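Local structure of Dmd discriminator of mRNA degradation (Enterobacteria phage RB69, 5I8J) at residues G28-I33 with E55-A60; V38-A41 with L47-A50. The protein acts as a phage antitoxin that interacts with the bacterial toxin RnlA and so probably protects phage mRNA from degradation. One frame throughout, in Å; residues are numbered along the deposited sequence.

Contact 1: G28-I33 with E55-A60; sequences GDREEI and EKVFEA
R30, in the first turn of helix 30-44, reaches V57 and F58 on the edge strand 55-61 of a beta-beta-alpha-beta-beta fold whose helix lies against one face of the antiparallel sheet. From CB the chain starts with CG anti to the backbone N (chi1 -174°), bends at chi2 (56°) and then runs extended. NE is held by a salt bridge to E34, one helical turn on. Beyond CZ the two terminal nitrogens grip a single atom end-on: NH1 gives a hydrogen bond to V57 O at 2.8 Å from above the carbonyl plane, and NH2 gives a second to V57 O at 3.0 Å from much nearer that plane. V57 O sits almost in the guanidinium plane, so the double grip fixes the rotation of the group. NH2 also comes within 3.3 Å of F58 CD1, an oblique approach with the two planes 85° apart. V57 and F58 both pair with A50 in a beta bulge, which explains why these successive side chains both point toward the helix. The apolar part of the contact is looser: I33 CG2 lies 4.3 Å from V57 CG2.

Contact 2: V38-A41 with L47-A50; sequences VQLA and LVKA
A chi1 of 178° at V48 puts CG1 anti to the backbone N and CG2 anti to the carbonyl carbon, and CG2 is the branch that meets A41 and L40 on helix 30-44. On the helix side, L40 has a chi1 of -96°, well away from a staggered value; its CB touches the valine while its side chain also packs on F10 of strand 6-14. The V48 methyl group is set against the helix backbone itself: CG2 is 3.5 Å from A41 CA and 3.7 Å from A41 N, and A41 CB lies alongside it at 3.7 Å. On the L40 side it reaches the peptide carbon, L40 C, at 4.0 Å, and L40 CB at 4.3 Å. CG2 therefore spans the link between two successive helix residues. The small side chain of A41 lets the chains draw close, with A41 CA and V48 CA only 5.3 Å apart. This is where the helix lies on strand 46-52, which follows the helix almost at once in the chain and is an inner strand of the four-stranded antiparallel sheet. F10 also covers V48, while A60 and F62 pack on A41. Nearly all the close approaches between the two segments run through V48 CG2, with no polar pair among them, which implies that the join depends on close-fitting shape and burial rather than on directional bonds.

In the fold
Contact 1 holds the first turn of helix 30-44 and contact 2 its C-terminal half, on neighbouring strands of one sheet, their centres about 9 Å apart. Contact 2 is buried, on an inner strand, and purely apolar; contact 1 reaches the outermost strand 55-61, is only partly buried, and adds a charged group bonded to a main-chain oxygen. The sheet joins them directly: V57 N lies 2.8 Å from A50 O and V48 N 2.9 Å from A60 O, both probable hydrogen bonds. A60 continues the packing of contact 2, with A60 O 3.5 Å from A41 CB. On K56 and K49, salt bridges extend to D54 of the second subunit.

Contact 1: G28-I33 with E55-A60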
loop_
_atom_site.group_PDB
_atom_site.type_symbol
_atom_site.label_atom_id
_atom_site.label_comp_id
_atom_site.label_asym_id
_atom_site.label_seq_id
_atom_site.Cartn_x
_atom_site.Cartn_y
_atom_site.Cartn_z
ATOM N N GLY A 28 -15.239 8.425 -10.284
ATOM C CA GLY A 28 -14.871 9.793 -10.590
ATOM C C GLY A 28 -13.404 9.965 -10.928
ATOM O O GLY A 28 -12.745 9.037 -11.392
ATOM N N ASP A 29 -12.889 11.164 -10.680
ATOM C CA ASP A 29 -11.546 11.505 -11.107
ATOM C C ASP A 29 -10.802 12.210 -9.984
ATOM O O ASP A 29 -10.996 11.877 -8.816
ATOM C CB ASP A 29 -11.617 12.348 -12.378
ATOM C CG ASP A 29 -12.299 11.605 -13.523
ATOM O OD1 ASP A 29 -11.914 10.443 -13.796
ATOM O OD2 ASP A 29 -13.241 12.161 -14.128
ATOM N N ARG A 30 -9.971 13.187 -10.330
ATOM C CA ARG A 30 -9.049 13.787 -9.367
ATOM C C ARG A 30 -9.716 14.267 -8.086
ATOM O O ARG A 30 -9.280 13.926 -6.981
ATOM C CB ARG A 30 -8.311 14.968 -10.008
ATOM C CG ARG A 30 -7.235 15.551 -9.119
ATOM C CD ARG A 30 -6.243 14.470 -8.725
ATOM N NE ARG A 30 -5.164 14.999 -7.899
ATOM C CZ ARG A 30 -4.205 14.260 -7.355
ATOM N NH1 ARG A 30 -4.183 12.949 -7.541
ATOM N NH2 ARG A 30 -3.268 14.839 -6.617
ATOM N N GLU A 31 -10.777 15.051 -8.230
ATOM C CA GLU A 31 -11.398 15.660 -7.068
ATOM C C GLU A 31 -11.919 14.600 -6.103
ATOM O O GLU A 31 -11.675 14.684 -4.898
ATOM C CB GLU A 31 -12.525 16.602 -7.479
ATOM C CG GLU A 31 -13.287 17.140 -6.287
ATOM C CD GLU A 31 -14.114 18.358 -6.612
ATOM O OE1 GLU A 31 -14.501 18.531 -7.788
ATOM O OE2 GLU A 31 -14.386 19.136 -5.677
ATOM N N GLU A 32 -12.606 13.586 -6.626
ATOM C CA GLU A 32 -13.109 12.528 -5.762
ATOM C C GLU A 32 -11.989 11.791 -5.042
ATOM O O GLU A 32 -12.087 11.510 -3.858
ATOM C CB GLU A 32 -13.946 11.516 -6.550
ATOM C CG GLU A 32 -14.476 10.411 -5.646
ATOM C CD GLU A 32 -15.230 9.340 -6.383
ATOM O OE1 GLU A 32 -14.988 9.170 -7.590
ATOM O OE2 GLU A 32 -16.054 8.657 -5.741
ATOM N N ILE A 33 -10.937 11.458 -5.771
ATOM C CA ILE A 33 -9.819 10.727 -5.183
ATOM C C ILE A 33 -9.207 11.528 -4.036
ATOM O O ILE A 33 -8.947 10.991 -2.949
ATOM C CB ILE A 33 -8.750 10.411 -6.238
ATOM C CG1 ILE A 33 -9.328 9.466 -7.297
ATOM C CG2 ILE A 33 -7.540 9.762 -5.590
ATOM C CD1 ILE A 33 -8.484 9.350 -8.545
ATOM N N GLU A 55 1.168 3.454 -8.530
ATOM C CA GLU A 55 1.860 4.735 -8.436
ATOM C C GLU A 55 1.120 5.661 -7.482
ATOM O O GLU A 55 -0.103 5.715 -7.507
ATOM C CB GLU A 55 1.991 5.370 -9.819
ATOM C CG GLU A 55 2.817 4.527 -10.778
ATOM C CD GLU A 55 3.037 5.205 -12.112
ATOM O OE1 GLU A 55 3.383 6.406 -12.114
ATOM O OE2 GLU A 55 2.882 4.531 -13.154
ATOM N N LYS A 56 1.854 6.367 -6.622
ATOM C CA LYS A 56 1.209 7.254 -5.656
ATOM C C LYS A 56 0.680 8.500 -6.348
ATOM O O LYS A 56 1.430 9.194 -7.032
ATOM C CB LYS A 56 2.179 7.658 -4.544
ATOM C CG LYS A 56 1.539 8.556 -3.496
ATOM C CD LYS A 56 2.498 8.851 -2.353
ATOM C CE LYS A 56 3.723 9.587 -2.851
ATOM N NZ LYS A 56 4.633 9.970 -1.721
ATOM N N VAL A 57 -0.607 8.791 -6.173
ATOM C CA VAL A 57 -1.207 9.924 -6.873
ATOM C C VAL A 57 -1.597 11.064 -5.928
ATOM O O VAL A 57 -1.791 12.202 -6.363
ATOM C CB VAL A 57 -2.445 9.474 -7.696
ATOM C CG1 VAL A 57 -2.038 8.435 -8.756
ATOM C CG2 VAL A 57 -3.540 8.918 -6.787
ATOM N N PHE A 58 -1.707 10.763 -4.639
ATOM C CA PHE A 58 -2.077 11.766 -3.651
ATOM C C PHE A 58 -1.791 11.243 -2.256
ATOM O O PHE A 58 -1.734 10.038 -2.052
ATOM C CB PHE A 58 -3.563 12.130 -3.787
ATOM C CG PHE A 58 -3.966 13.347 -3.023
ATOM C CD1 PHE A 58 -3.484 14.594 -3.376
ATOM C CD2 PHE A 58 -4.851 13.251 -1.960
ATOM C CE1 PHE A 58 -3.863 15.720 -2.672
ATOM C CE2 PHE A 58 -5.233 14.371 -1.255
ATOM C CZ PHE A 58 -4.735 15.612 -1.614
ATOM N N GLU A 59 -1.609 12.144 -1.295
ATOM C CA GLU A 59 -1.576 11.720 0.096
ATOM C C GLU A 59 -1.972 12.856 1.015
ATOM O O GLU A 59 -1.858 14.025 0.643
ATOM C CB GLU A 59 -0.195 11.188 0.476
ATOM C CG GLU A 59 0.915 12.200 0.424
ATOM C CD GLU A 59 2.272 11.521 0.455
ATOM O OE1 GLU A 59 2.500 10.724 1.388
ATOM O OE2 GLU A 59 3.095 11.753 -0.464
ATOM N N ALA A 60 -2.453 12.492 2.202
ATOM C CA ALA A 60 -2.898 13.462 3.203
ATOM C C ALA A 60 -2.472 12.969 4.573
ATOM O O ALA A 60 -2.644 11.799 4.890
ATOM C CB ALA A 60 -4.411 13.654 3.142
#

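Contact 2: V38-A41 with L47-A50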
loop_
_atom_site.group_PDB
_atom_site.type_symbol
_atom_site.label_atom_id
_atom_site.label_comp_id
_atom_site.label_asym_id
_atom_site.label_seq_id
_atom_site.Cartn_x
_atom_site.Cartn_y
_atom_site.Cartn_z
ATOM N N VAL A 38 -8.561 12.586 1.802
ATOM C CA VAL A 38 -8.575 13.500 2.933
ATOM C C VAL A 38 -9.525 12.996 4.000
ATOM O O VAL A 38 -9.211 13.034 5.188
ATOM C CB VAL A 38 -8.963 14.921 2.493
ATOM C CG1 VAL A 38 -9.262 15.811 3.703
ATOM C CG2 VAL A 38 -7.867 15.504 1.615
ATOM N N GLN A 39 -10.689 12.508 3.581
ATOM C CA GLN A 39 -11.672 12.010 4.534
ATOM C C GLN A 39 -11.143 10.793 5.280
ATOM O O GLN A 39 -11.254 10.705 6.502
ATOM C CB GLN A 39 -12.981 11.670 3.813
ATOM C CG GLN A 39 -14.041 11.004 4.689
ATOM C CD GLN A 39 -14.634 11.916 5.752
ATOM O OE1 GLN A 39 -14.241 13.073 5.904
ATOM N NE2 GLN A 39 -15.594 11.389 6.497
ATOM N N LEU A 40 -10.565 9.854 4.539
ATOM C CA LEU A 40 -9.971 8.672 5.155
ATOM C C LEU A 40 -8.913 9.064 6.177
ATOM O O LEU A 40 -8.870 8.527 7.286
ATOM C CB LEU A 40 -9.345 7.768 4.091
ATOM C CG LEU A 40 -10.168 6.605 3.549
ATOM C CD1 LEU A 40 -9.337 5.846 2.521
ATOM C CD2 LEU A 40 -10.600 5.685 4.690
ATOM N N ALA A 41 -8.071 10.020 5.807
ATOM C CA ALA A 41 -6.974 10.395 6.681
ATOM C C ALA A 41 -7.517 11.108 7.912
ATOM O O ALA A 41 -7.110 10.819 9.036
ATOM C CB ALA A 41 -5.973 11.262 5.940
ATOM N N LEU A 47 -1.993 9.112 8.275
ATOM C CA LEU A 47 -1.382 9.415 6.991
ATOM C C LEU A 47 -1.979 8.438 6.002
ATOM O O LEU A 47 -1.940 7.239 6.237
ATOM C CB LEU A 47 0.141 9.260 7.050
ATOM C CG LEU A 47 0.883 9.155 5.715
ATOM C CD1 LEU A 47 0.804 10.468 4.945
ATOM C CD2 LEU A 47 2.332 8.743 5.932
ATOM N N VAL A 48 -2.560 8.927 4.914
ATOM C CA VAL A 48 -3.110 8.016 3.907
ATOM C C VAL A 48 -2.551 8.365 2.541
ATOM O O VAL A 48 -2.521 9.539 2.166
ATOM C CB VAL A 48 -4.656 8.068 3.865
ATOM C CG1 VAL A 48 -5.202 7.134 2.760
ATOM C CG2 VAL A 48 -5.233 7.686 5.214
ATOM N N LYS A 49 -2.082 7.339 1.823
ATOM C CA LYS A 49 -1.584 7.475 0.460
ATOM C C LYS A 49 -2.524 6.756 -0.490
ATOM O O LYS A 49 -2.963 5.638 -0.198
ATOM C CB LYS A 49 -0.178 6.894 0.313
ATOM C CG LYS A 49 0.853 7.461 1.273
ATOM C CD LYS A 49 2.141 6.618 1.212
ATOM C CE LYS A 49 3.151 7.047 2.264
ATOM N NZ LYS A 49 3.936 8.233 1.861
ATOM N N ALA A 50 -2.819 7.398 -1.619
ATOM C CA ALA A 50 -3.635 6.789 -2.672
ATOM C C ALA A 50 -2.750 6.361 -3.851
ATOM O O ALA A 50 -1.935 7.131 -4.343
ATOM C CB ALA A 50 -4.727 7.763 -3.136
#